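D7 protein (Anopheles stephensi, PDB 3NHI) binds and sequesters host mediators such as cysteinyl leukotrienes and thromboxane A2 analogues, and so modulates blood feeding by the mosquito. Local coordinates at residues W39-N44 with P118-F123; T93-A98 with N114-V119; F254-D259 with E278-V283. One frame throughout, in Å; residues are numbered along the deposited sequence.

Contact 1. Residues W39-N44 with P118-F123; sequences WRLEPN and PVHNRF. With EAH ((5S,7E,9E,11Z,14Z)-5-hydroxyicosa-7,9,11,14-tetraenoic acid), chain B.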
loop_
_atom_site.group_PDB
_atom_site.type_symbol
_atom_site.label_atom_id
_atom_site.label_comp_id
_atom_site.label_asym_id
_atom_site.label_seq_id
_atom_site.Cartn_x
_atom_site.Cartn_y
_atom_site.Cartn_z
ATOM N N TRP A 39 -12.633 -13.230 4.526
ATOM C CA TRP A 39 -11.452 -14.095 4.389
ATOM C C TRP A 39 -11.806 -15.496 3.868
ATOM O O TRP A 39 -11.246 -16.509 4.293
ATOM C CB TRP A 39 -10.620 -14.121 5.686
ATOM C CG TRP A 39 -9.778 -12.881 5.855
ATOM C CD1 TRP A 39 -10.224 -11.603 6.053
ATOM C CD2 TRP A 39 -8.351 -12.811 5.835
ATOM N NE1 TRP A 39 -9.157 -10.740 6.160
ATOM C CE2 TRP A 39 -7.992 -11.455 6.028
ATOM C CE3 TRP A 39 -7.334 -13.764 5.670
ATOM C CZ2 TRP A 39 -6.655 -11.029 6.064
ATOM C CZ3 TRP A 39 -5.999 -13.340 5.707
ATOM C CH2 TRP A 39 -5.676 -11.982 5.900
ATOM N N ARG A 40 -12.760 -15.521 2.945
ATOM C CA ARG A 40 -13.115 -16.743 2.246
ATOM C C ARG A 40 -12.513 -16.678 0.854
ATOM O O ARG A 40 -12.754 -15.725 0.111
ATOM C CB ARG A 40 -14.633 -16.899 2.183
ATOM C CG ARG A 40 -15.257 -17.170 3.547
ATOM C CD ARG A 40 -16.773 -17.136 3.491
ATOM N NE ARG A 40 -17.310 -18.272 2.746
ATOM C CZ ARG A 40 -18.604 -18.490 2.531
ATOM N NH1 ARG A 40 -19.521 -17.648 3.000
ATOM N NH2 ARG A 40 -18.982 -19.557 1.838
ATOM N N LEU A 41 -11.710 -17.683 0.514
ATOM C CA LEU A 41 -11.086 -17.745 -0.809
ATOM C C LEU A 41 -12.043 -18.368 -1.821
ATOM O O LEU A 41 -11.813 -19.456 -2.357
ATOM C CB LEU A 41 -9.733 -18.462 -0.754
ATOM C CG LEU A 41 -8.585 -17.704 -0.082
ATOM C CD1 LEU A 41 -7.331 -18.567 -0.073
ATOM C CD2 LEU A 41 -8.323 -16.389 -0.800
ATOM N N GLU A 42 -13.127 -17.640 -2.055
ATOM C CA GLU A 42 -14.238 -18.065 -2.884
ATOM C C GLU A 42 -14.731 -16.848 -3.672
ATOM O O GLU A 42 -14.508 -15.711 -3.247
ATOM C CB GLU A 42 -15.382 -18.596 -2.012
ATOM C CG GLU A 42 -15.049 -19.792 -1.143
ATOM C CD GLU A 42 -16.090 -20.025 -0.061
ATOM O OE1 GLU A 42 -17.300 -19.990 -0.368
ATOM O OE2 GLU A 42 -15.698 -20.255 1.099
ATOM N N PRO A 43 -15.386 -17.073 -4.826
ATOM C CA PRO A 43 -15.608 -18.372 -5.470
ATOM C C PRO A 43 -14.332 -18.941 -6.076
ATOM O O PRO A 43 -13.327 -18.242 -6.170
ATOM C CB PRO A 43 -16.609 -18.047 -6.581
ATOM C CG PRO A 43 -16.375 -16.645 -6.898
ATOM C CD PRO A 43 -16.000 -15.979 -5.597
ATOM N N ASN A 44 -14.382 -20.206 -6.474
ATOM C CA ASN A 44 -13.237 -20.879 -7.069
ATOM C C ASN A 44 -13.143 -20.552 -8.565
ATOM O O ASN A 44 -13.484 -21.372 -9.424
ATOM C CB ASN A 44 -13.342 -22.392 -6.818
ATOM C CG ASN A 44 -12.172 -23.179 -7.389
ATOM O OD1 ASN A 44 -11.095 -22.642 -7.655
ATOM N ND2 ASN A 44 -12.386 -24.477 -7.576
ATOM N N PRO A 118 -5.753 -25.274 1.154
ATOM C CA PRO A 118 -5.910 -26.007 2.419
ATOM C C PRO A 118 -5.142 -25.388 3.587
ATOM O O PRO A 118 -5.561 -25.507 4.741
ATOM C CB PRO A 118 -5.370 -27.407 2.093
ATOM C CG PRO A 118 -4.497 -27.216 0.900
ATOM C CD PRO A 118 -5.096 -26.092 0.117
ATOM N N VAL A 119 -4.024 -24.733 3.290
ATOM C CA VAL A 119 -3.266 -24.025 4.325
ATOM C C VAL A 119 -4.115 -22.888 4.895
ATOM O O VAL A 119 -4.232 -22.732 6.118
ATOM C CB VAL A 119 -1.924 -23.483 3.778
ATOM C CG1 VAL A 119 -1.127 -22.801 4.896
ATOM C CG2 VAL A 119 -1.108 -24.613 3.146
ATOM N N HIS A 120 -4.738 -22.126 3.999
ATOM C CA HIS A 120 -5.684 -21.085 4.377
ATOM C C HIS A 120 -6.833 -21.642 5.207
ATOM O O HIS A 120 -7.174 -21.095 6.267
ATOM C CB HIS A 120 -6.226 -20.397 3.128
ATOM C CG HIS A 120 -7.257 -19.353 3.419
ATOM N ND1 HIS A 120 -6.930 -18.073 3.810
ATOM C CD2 HIS A 120 -8.608 -19.405 3.380
ATOM C CE1 HIS A 120 -8.041 -17.379 3.995
ATOM N NE2 HIS A 120 -9.072 -18.165 3.743
ATOM N N ASN A 121 -7.425 -22.740 4.746
ATOM C CA ASN A 121 -8.577 -23.284 5.457
ATOM C C ASN A 121 -8.234 -23.751 6.870
ATOM O O ASN A 121 -9.059 -23.645 7.776
ATOM C CB ASN A 121 -9.278 -24.372 4.639
ATOM C CG ASN A 121 -10.110 -23.795 3.505
ATOM O OD1 ASN A 121 -10.741 -22.746 3.644
ATOM N ND2 ASN A 121 -10.112 -24.480 2.374
ATOM N N ARG A 122 -7.005 -24.233 7.050
ATOM C CA ARG A 122 -6.524 -24.671 8.359
ATOM C C ARG A 122 -6.109 -23.507 9.268
ATOM O O ARG A 122 -6.391 -23.527 10.477
ATOM C CB ARG A 122 -5.365 -25.655 8.191
ATOM C CG ARG A 122 -4.896 -26.247 9.513
ATOM C CD ARG A 122 -3.999 -27.456 9.316
ATOM N NE ARG A 122 -3.423 -27.844 10.602
ATOM C CZ ARG A 122 -2.245 -28.438 10.771
ATOM N NH1 ARG A 122 -1.492 -28.750 9.730
ATOM N NH2 ARG A 122 -1.822 -28.702 12.007
ATOM N N PHE A 123 -5.447 -22.500 8.694
ATOM C CA PHE A 123 -4.784 -21.472 9.496
ATOM C C PHE A 123 -5.307 -20.066 9.281
ATOM O O PHE A 123 -4.628 -19.104 9.640
ATOM C CB PHE A 123 -3.270 -21.489 9.225
ATOM C CG PHE A 123 -2.604 -22.761 9.652
ATOM C CD1 PHE A 123 -2.397 -23.038 10.998
ATOM C CD2 PHE A 123 -2.202 -23.699 8.700
ATOM C CE1 PHE A 123 -1.789 -24.236 11.387
ATOM C CE2 PHE A 123 -1.584 -24.888 9.084
ATOM C CZ PHE A 123 -1.380 -25.156 10.424
HETATM O O1 EAH B . -7.763 -2.258 9.751
HETATM C C1 EAH B . -8.180 -3.158 8.978
HETATM O O2 EAH B . -9.119 -2.971 8.165
HETATM C C2 EAH B . -7.512 -4.518 9.029
HETATM C C3 EAH B . -8.348 -5.574 8.303
HETATM C C4 EAH B . -7.906 -5.737 6.850
HETATM C C5 EAH B . -8.774 -6.759 6.146
HETATM O O3 EAH B . -8.472 -7.974 6.606
HETATM C C6 EAH B . -8.538 -6.701 4.639
HETATM C C7 EAH B . -9.276 -7.819 3.919
HETATM C C8 EAH B . -8.294 -8.859 3.422
HETATM C C9 EAH B . -9.020 -10.026 2.935
HETATM C C10 EAH B . -8.182 -11.023 2.656
HETATM C C11 EAH B . -8.958 -12.165 2.180
HETATM C C12 EAH B . -8.425 -13.356 1.894
HETATM C C13 EAH B . -6.950 -13.660 2.010
HETATM C C14 EAH B . -6.321 -13.452 0.650
HETATM C C15 EAH B . -5.412 -14.265 0.107
HETATM C C16 EAH B . -4.879 -15.499 0.793
HETATM C C17 EAH B . -3.519 -15.178 1.394
HETATM C C18 EAH B . -3.657 -14.784 2.858
HETATM C C19 EAH B . -2.316 -14.892 3.565
HETATM C C20 EAH B . -2.424 -14.411 4.994
HETATM O O HOH W 1 -11.749 -20.118 2.347
#
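His120 reaches across from its helix to the backbone of Trp39 and the side chain of Leu41. One hydrogen bond joins the segments. His120 NE2 donates to Trp39 O at 2.8 Å, with an N-H...O angle of 145°. The oxygen lies in the imidazole plane, but the nitrogen sits above the carbonyl plane of Trp39. His120 CG stands anti to the backbone N (chi1 177°), which carries the imidazole from the helix to this carbonyl. A water adds a second link, accepting from Leu41 N and donating to Asn121 OD1.

Apolar contacts also meet the imidazole. Leu41 CD1 lies over one imidazole face, 3.8 Å from the ring centroid, a CH-pi contact. The indole of Trp39 adds its CE3 corner, 4.0 Å from His120 CE1.

Both loop residues also line the ligand pocket. The fatty-acid chain runs over one indole face, with EAH C10 3.4 Å above the plane. Trp39 NE1 donates to the ligand hydroxyl O3 at 2.9 Å, and Trp39 is one of the residues that bind leukotriene C4. Leu41 splits its branches: CD1 serves the imidazole, while CD2 meets EAH C15 at 3.7 Å. His120 thus holds pocket residues by the backbone and side chain.

Trp39 has positive phi and is the C-prime residue of the Schellman motif that ends helix 28-37. Segment 39-44 then leads to helix 46-58. Helix 109-130 flanks this loop, adding Val124 and Ser127 beside Trp39, Leu117 beside Leu41, and a hydrogen bond from Tyr113 OH to Leu41 O.

Contact 2. Residues T93-A98 with N114-V119; sequences TEYQKA and NAYLPV. With EAH ((5S,7E,9E,11Z,14Z)-5-hydroxyicosa-7,9,11,14-tetraenoic acid), chain B.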
loop_
_atom_site.group_PDB
_atom_site.type_symbol
_atom_site.label_atom_id
_atom_site.label_comp_id
_atom_site.label_asym_id
_atom_site.label_seq_id
_atom_site.Cartn_x
_atom_site.Cartn_y
_atom_site.Cartn_z
ATOM N N THR A 93 4.438 -22.698 14.176
ATOM C CA THR A 93 5.261 -23.776 13.631
ATOM C C THR A 93 4.461 -24.669 12.672
ATOM O O THR A 93 4.956 -25.051 11.608
ATOM C CB THR A 93 5.854 -24.591 14.789
ATOM O OG1 THR A 93 6.894 -23.812 15.388
ATOM C CG2 THR A 93 6.419 -25.939 14.323
ATOM N N GLU A 94 3.224 -24.991 13.053
ATOM C CA GLU A 94 2.369 -25.818 12.208
ATOM C C GLU A 94 2.051 -25.109 10.886
ATOM O O GLU A 94 2.043 -25.742 9.830
ATOM C CB GLU A 94 1.088 -26.235 12.954
ATOM C CG GLU A 94 1.327 -27.248 14.099
ATOM C CD GLU A 94 0.211 -27.297 15.149
ATOM O OE1 GLU A 94 -0.691 -26.425 15.172
ATOM O OE2 GLU A 94 0.261 -28.216 15.993
ATOM N N TYR A 95 1.825 -23.795 10.943
ATOM C CA TYR A 95 1.573 -22.990 9.742
ATOM C C TYR A 95 2.803 -22.972 8.829
ATOM O O TYR A 95 2.701 -23.226 7.631
ATOM C CB TYR A 95 1.173 -21.583 10.190
ATOM C CG TYR A 95 0.746 -20.582 9.138
ATOM C CD1 TYR A 95 0.252 -20.960 7.887
ATOM C CD2 TYR A 95 0.808 -19.217 9.435
ATOM C CE1 TYR A 95 -0.155 -19.986 6.963
ATOM C CE2 TYR A 95 0.414 -18.259 8.521
ATOM C CZ TYR A 95 -0.056 -18.645 7.292
ATOM O OH TYR A 95 -0.451 -17.660 6.414
ATOM N N GLN A 96 3.967 -22.698 9.418
ATOM C CA GLN A 96 5.240 -22.764 8.718
ATOM C C GLN A 96 5.411 -24.115 8.008
ATOM O O GLN A 96 5.777 -24.176 6.832
ATOM C CB GLN A 96 6.380 -22.541 9.723
ATOM C CG GLN A 96 7.783 -22.778 9.158
ATOM C CD GLN A 96 8.851 -22.842 10.233
ATOM O OE1 GLN A 96 8.561 -23.104 11.402
ATOM N NE2 GLN A 96 10.102 -22.611 9.838
ATOM N N LYS A 97 5.133 -25.197 8.730
ATOM C CA LYS A 97 5.311 -26.533 8.184
ATOM C C LYS A 97 4.345 -26.828 7.040
ATOM O O LYS A 97 4.749 -27.379 6.025
ATOM C CB LYS A 97 5.247 -27.587 9.290
ATOM C CG LYS A 97 6.540 -27.584 10.123
ATOM C CD LYS A 97 6.405 -28.270 11.484
ATOM C CE LYS A 97 6.263 -29.772 11.362
ATOM N NZ LYS A 97 6.319 -30.360 12.738
ATOM N N ALA A 98 3.082 -26.415 7.182
ATOM C CA ALA A 98 2.114 -26.566 6.098
ATOM C C ALA A 98 2.554 -25.816 4.839
ATOM O O ALA A 98 2.398 -26.316 3.716
ATOM C CB ALA A 98 0.724 -26.115 6.547
ATOM N N ASN A 114 -4.441 -23.250 -5.541
ATOM C CA ASN A 114 -4.647 -24.656 -5.211
ATOM C C ASN A 114 -3.718 -25.109 -4.088
ATOM O O ASN A 114 -4.131 -25.859 -3.206
ATOM C CB ASN A 114 -4.466 -25.550 -6.446
ATOM C CG ASN A 114 -5.617 -25.434 -7.437
ATOM O OD1 ASN A 114 -6.718 -25.002 -7.092
ATOM N ND2 ASN A 114 -5.369 -25.850 -8.674
ATOM N N ALA A 115 -2.467 -24.660 -4.124
ATOM C CA ALA A 115 -1.503 -25.030 -3.091
ATOM C C ALA A 115 -1.836 -24.392 -1.750
ATOM O O ALA A 115 -1.737 -25.047 -0.706
ATOM C CB ALA A 115 -0.087 -24.648 -3.519
ATOM N N TYR A 116 -2.230 -23.121 -1.772
ATOM C CA TYR A 116 -2.448 -22.396 -0.533
ATOM C C TYR A 116 -3.805 -22.674 0.113
ATOM O O TYR A 116 -3.941 -22.564 1.331
ATOM C CB TYR A 116 -2.201 -20.885 -0.699
ATOM C CG TYR A 116 -2.167 -20.173 0.635
ATOM C CD1 TYR A 116 -1.084 -20.333 1.498
ATOM C CD2 TYR A 116 -3.243 -19.383 1.053
ATOM C CE1 TYR A 116 -1.066 -19.710 2.744
ATOM C CE2 TYR A 116 -3.235 -18.752 2.288
ATOM C CZ TYR A 116 -2.149 -18.923 3.123
ATOM O OH TYR A 116 -2.153 -18.308 4.359
ATOM N N LEU A 117 -4.798 -23.066 -0.689
ATOM C CA LEU A 117 -6.160 -23.215 -0.183
ATOM C C LEU A 117 -6.317 -24.046 1.096
ATOM O O LEU A 117 -6.921 -23.561 2.042
ATOM C CB LEU A 117 -7.116 -23.705 -1.285
ATOM C CG LEU A 117 -8.611 -23.704 -0.919
ATOM C CD1 LEU A 117 -9.134 -22.308 -0.572
ATOM C CD2 LEU A 117 -9.451 -24.328 -2.024
ATOM N N PRO A 118 -5.753 -25.274 1.154
ATOM C CA PRO A 118 -5.910 -26.007 2.419
ATOM C C PRO A 118 -5.142 -25.388 3.587
ATOM O O PRO A 118 -5.561 -25.507 4.741
ATOM C CB PRO A 118 -5.370 -27.407 2.093
ATOM C CG PRO A 118 -4.497 -27.216 0.900
ATOM C CD PRO A 118 -5.096 -26.092 0.117
ATOM N N VAL A 119 -4.024 -24.733 3.290
ATOM C CA VAL A 119 -3.266 -24.025 4.325
ATOM C C VAL A 119 -4.115 -22.888 4.895
ATOM O O VAL A 119 -4.232 -22.732 6.118
ATOM C CB VAL A 119 -1.924 -23.483 3.778
ATOM C CG1 VAL A 119 -1.127 -22.801 4.896
ATOM C CG2 VAL A 119 -1.108 -24.613 3.146
HETATM O O1 EAH B . -7.763 -2.258 9.751
HETATM C C1 EAH B . -8.180 -3.158 8.978
HETATM O O2 EAH B . -9.119 -2.971 8.165
HETATM C C2 EAH B . -7.512 -4.518 9.029
HETATM C C3 EAH B . -8.348 -5.574 8.303
HETATM C C4 EAH B . -7.906 -5.737 6.850
HETATM C C5 EAH B . -8.774 -6.759 6.146
HETATM O O3 EAH B . -8.472 -7.974 6.606
HETATM C C6 EAH B . -8.538 -6.701 4.639
HETATM C C7 EAH B . -9.276 -7.819 3.919
HETATM C C8 EAH B . -8.294 -8.859 3.422
HETATM C C9 EAH B . -9.020 -10.026 2.935
HETATM C C10 EAH B . -8.182 -11.023 2.656
HETATM C C11 EAH B . -8.958 -12.165 2.180
HETATM C C12 EAH B . -8.425 -13.356 1.894
HETATM C C13 EAH B . -6.950 -13.660 2.010
HETATM C C14 EAH B . -6.321 -13.452 0.650
HETATM C C15 EAH B . -5.412 -14.265 0.107
HETATM C C16 EAH B . -4.879 -15.499 0.793
HETATM C C17 EAH B . -3.519 -15.178 1.394
HETATM C C18 EAH B . -3.657 -14.784 2.858
HETATM C C19 EAH B . -2.316 -14.892 3.565
HETATM C C20 EAH B . -2.424 -14.411 4.994
#
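Tyr95 and Tyr116 meet through their hydroxyls, between two nearly antiparallel helices. The segment axes make an angle of 159° and come within 10.9 Å of each other.

The Tyr95 side chain starts at CB, whose bond from CA does not aim at helix 109-130. CG stands anti to the backbone N (chi1 -175°), and from there the ring runs out to the other helix. Along one ring edge the aromatic carbons meet Val119. Tyr95 CD1 is 3.8 Å from Val119 CG1, and Tyr95 CE1 is 3.6 Å from it. This methyl lies in the plane of the ring, so the valine abuts its edge. CE1 and CZ also pass near the Tyr116 hydroxyl. At the tip, Tyr95 OH and Tyr116 OH form a hydrogen bond of 2.7 Å. Either hydroxyl could be the donor. Both tyrosines are buried, and the bond gives each hydroxyl a polar partner there. The two side chains cross at about a right angle, and Tyr95 OH lies at the edge of the Tyr116 ring.

Tyr116 belongs to the ligand pocket. Tyr116 OH is 3.5 Å from EAH C19, near the far end of the fatty-acid tail, and Tyr116 CE2 is 3.7 Å from EAH C17. The hydroxyl bond ties this pocket residue to helix 89-101. Tyr95 OH itself comes within 4.1 Å of EAH C20.

Val119 also packs on Ala98, where the backbones come nearest. Ala98 CB is 4.1 Å from Val119 CG1, and Val119 CG2 faces Ala98 O. Further along helix 109-130, Leu126 and Ser127 also touch Tyr95. Ile74 of helix 73-85 and the loop residue Ile61 pack on it from outside the pair.

Contact 3. Residues F254-D259 with E278-V283; sequences FKNAFD and ENPEKV. With SO4 (sulfate ion), chain D.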
loop_
_atom_site.group_PDB
_atom_site.type_symbol
_atom_site.label_atom_id
_atom_site.label_comp_id
_atom_site.label_asym_id
_atom_site.label_seq_id
_atom_site.Cartn_x
_atom_site.Cartn_y
_atom_site.Cartn_z
ATOM N N PHE A 254 -0.164 16.813 -12.423
ATOM C CA PHE A 254 0.539 16.181 -11.321
ATOM C C PHE A 254 -0.058 16.581 -9.968
ATOM O O PHE A 254 -0.263 15.723 -9.109
ATOM C CB PHE A 254 2.043 16.464 -11.337
ATOM C CG PHE A 254 2.736 15.949 -10.116
ATOM C CD1 PHE A 254 2.737 14.588 -9.841
ATOM C CD2 PHE A 254 3.334 16.810 -9.207
ATOM C CE1 PHE A 254 3.333 14.093 -8.691
ATOM C CE2 PHE A 254 3.940 16.306 -8.050
ATOM C CZ PHE A 254 3.934 14.950 -7.799
ATOM N N LYS A 255 -0.345 17.868 -9.788
ATOM C CA LYS A 255 -0.937 18.325 -8.539
ATOM C C LYS A 255 -2.239 17.575 -8.295
ATOM O O LYS A 255 -2.486 17.103 -7.198
ATOM C CB LYS A 255 -1.185 19.834 -8.563
ATOM C CG LYS A 255 0.079 20.667 -8.616
ATOM C CD LYS A 255 -0.257 22.150 -8.615
ATOM C CE LYS A 255 0.998 22.988 -8.707
ATOM N NZ LYS A 255 0.664 24.437 -8.731
ATOM N N ASN A 256 -3.054 17.429 -9.339
ATOM C CA ASN A 256 -4.336 16.740 -9.184
ATOM C C ASN A 256 -4.143 15.260 -8.846
ATOM O O ASN A 256 -4.853 14.719 -7.998
ATOM C CB ASN A 256 -5.201 16.923 -10.435
ATOM C CG ASN A 256 -5.631 18.367 -10.637
ATOM O OD1 ASN A 256 -5.596 19.174 -9.709
ATOM N ND2 ASN A 256 -6.055 18.689 -11.852
ATOM N N ALA A 257 -3.175 14.623 -9.501
ATOM C CA ALA A 257 -2.873 13.207 -9.267
ATOM C C ALA A 257 -2.325 12.968 -7.864
ATOM O O ALA A 257 -2.735 12.032 -7.180
ATOM C CB ALA A 257 -1.884 12.708 -10.308
ATOM N N PHE A 258 -1.420 13.840 -7.435
ATOM C CA PHE A 258 -0.761 13.726 -6.134
ATOM C C PHE A 258 -1.749 14.047 -5.008
ATOM O O PHE A 258 -1.741 13.374 -3.964
ATOM C CB PHE A 258 0.418 14.694 -6.134
ATOM C CG PHE A 258 1.505 14.419 -5.122
ATOM C CD1 PHE A 258 2.207 13.208 -5.074
ATOM C CD2 PHE A 258 1.902 15.453 -4.292
ATOM C CE1 PHE A 258 3.275 13.031 -4.162
ATOM C CE2 PHE A 258 2.947 15.297 -3.390
ATOM C CZ PHE A 258 3.648 14.086 -3.325
ATOM N N ASP A 259 -2.612 15.044 -5.218
ATOM C CA ASP A 259 -3.652 15.383 -4.245
ATOM C C ASP A 259 -4.651 14.235 -4.109
ATOM O O ASP A 259 -5.062 13.895 -2.996
ATOM C CB ASP A 259 -4.418 16.657 -4.647
ATOM C CG ASP A 259 -3.575 17.922 -4.586
ATOM O OD1 ASP A 259 -2.474 17.914 -3.997
ATOM O OD2 ASP A 259 -4.056 18.955 -5.104
ATOM N N GLU A 278 -13.433 12.290 -9.104
ATOM C CA GLU A 278 -14.422 13.252 -9.565
ATOM C C GLU A 278 -13.721 14.485 -10.131
ATOM O O GLU A 278 -13.625 14.645 -11.344
ATOM C CB GLU A 278 -15.405 13.588 -8.442
ATOM C CG GLU A 278 -16.180 12.371 -7.957
ATOM C CD GLU A 278 -17.375 12.729 -7.104
ATOM O OE1 GLU A 278 -17.745 13.919 -7.059
ATOM O OE2 GLU A 278 -17.952 11.814 -6.475
ATOM N N ASN A 279 -13.209 15.342 -9.250
ATOM C CA ASN A 279 -12.463 16.531 -9.659
ATOM C C ASN A 279 -11.667 17.057 -8.461
ATOM O O ASN A 279 -11.851 16.560 -7.346
ATOM C CB ASN A 279 -13.409 17.606 -10.238
ATOM C CG ASN A 279 -14.578 17.902 -9.337
ATOM O OD1 ASN A 279 -14.406 18.271 -8.171
ATOM N ND2 ASN A 279 -15.783 17.753 -9.877
ATOM N N PRO A 280 -10.775 18.048 -8.681
ATOM C CA PRO A 280 -9.919 18.488 -7.573
ATOM C C PRO A 280 -10.683 19.073 -6.382
ATOM O O PRO A 280 -10.283 18.872 -5.241
ATOM C CB PRO A 280 -9.021 19.541 -8.223
ATOM C CG PRO A 280 -8.965 19.145 -9.650
ATOM C CD PRO A 280 -10.346 18.649 -9.959
ATOM N N GLU A 281 -11.788 19.765 -6.635
ATOM C CA GLU A 281 -12.566 20.370 -5.552
ATOM C C GLU A 281 -13.218 19.313 -4.660
ATOM O O GLU A 281 -13.241 19.450 -3.432
ATOM C CB GLU A 281 -13.612 21.338 -6.119
ATOM C CG GLU A 281 -13.024 22.582 -6.791
ATOM C CD GLU A 281 -12.195 22.280 -8.045
ATOM O OE1 GLU A 281 -12.584 21.402 -8.859
ATOM O OE2 GLU A 281 -11.133 22.926 -8.207
ATOM N N LYS A 282 -13.719 18.242 -5.272
ATOM C CA LYS A 282 -14.298 17.137 -4.510
ATOM C C LYS A 282 -13.240 16.456 -3.639
ATOM O O LYS A 282 -13.500 16.125 -2.478
ATOM C CB LYS A 282 -14.969 16.121 -5.447
ATOM C CG LYS A 282 -15.681 14.969 -4.740
ATOM C CD LYS A 282 -16.952 15.442 -4.019
ATOM C CE LYS A 282 -17.830 14.270 -3.583
ATOM N NZ LYS A 282 -17.083 13.270 -2.778
ATOM N N VAL A 283 -12.051 16.255 -4.201
ATOM C CA VAL A 283 -10.937 15.672 -3.454
ATOM C C VAL A 283 -10.631 16.504 -2.204
ATOM O O VAL A 283 -10.505 15.960 -1.100
ATOM C CB VAL A 283 -9.675 15.513 -4.346
ATOM C CG1 VAL A 283 -8.453 15.134 -3.505
ATOM C CG2 VAL A 283 -9.914 14.470 -5.408
HETATM S S SO4 D . 0.217 25.747 -5.607
HETATM O O1 SO4 D . 1.449 25.893 -6.375
HETATM O O2 SO4 D . 0.532 25.268 -4.269
HETATM O O3 SO4 D . -0.664 24.790 -6.272
HETATM O O4 SO4 D . -0.450 27.043 -5.519
#
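Pro280 packs on Asn256 where an Asn N-cap starts helix 280-288 beside helix 251-266. These are the last two helices of this largely helical protein, in its second half, away from the annotated ligand sites.

The closer part of the contact is small. Pro280 CG is 3.4 Å from Asn256 OD1 and 3.6 Å from Asn256 CG. Asn256 CG lies anti to its own carbonyl carbon (chi1 -66°), which brings the amide up to the proline ring. OD1 also accepts from Gln252 NE2, one turn earlier, which gives this oxygen a polar partner while the proline touches it. One turn further along each helix, Val283 CG1 lies 3.6 Å from Asp259 O. Val283 is buried and also touches Phe260 and Leu263 of helix 251-266.

The Asp259 side chain fits more loosely than its backbone: Asp259 CB is 4.5 Å from Val283 CG1. Asn256, Asp259 and Pro280 are only partly buried, unlike Val283. The Asp259 carboxylate is engaged elsewhere: OD1 forms a salt bridge with Arg176 and a hydrogen bond with Tyr178 OH. Lys255 does not touch segment 278-283. Its extended chain reaches a sulfate, probably from the crystallisation liquor. Lys255 NZ donates to sulfate O3 at 2.8 Å and to sulfate O1 at 2.9 Å. Arg177 and Tyr178 N also bind that ion, whose charge would probably ease the closeness of Lys251 to Lys255.

Asn279 CB points away from segment 254-259, and the side chain caps its own helix. Lys282 N donates to Asn279 OD1 at 3.0 Å, with an N-H...O angle of 158°.

How the contacts relate
Contacts 1 and 2 form one continuous region on helix 109-130, with centres about 10 Å apart. They share Pro118 and Val119, and both touch the bound fatty acid. Contact 1 meets its hydroxyl, C9 to C15 and also C20, while contact 2 meets the tail from C16 onward. Phe123 of contact 1 packs on helix 89-101, with Phe123 CZ 3.5 Å from Tyr95 N and Phe123 CE2 3.6 Å from Ala98 CB. Leu41 CB also meets Leu117 CD1 at 3.9 Å. Contact 3 lies on the opposite side of the chain's centre. Its centre is about 38 Å from that of contact 1 and about 43 Å from that of contact 2, and it takes no part in this pocket.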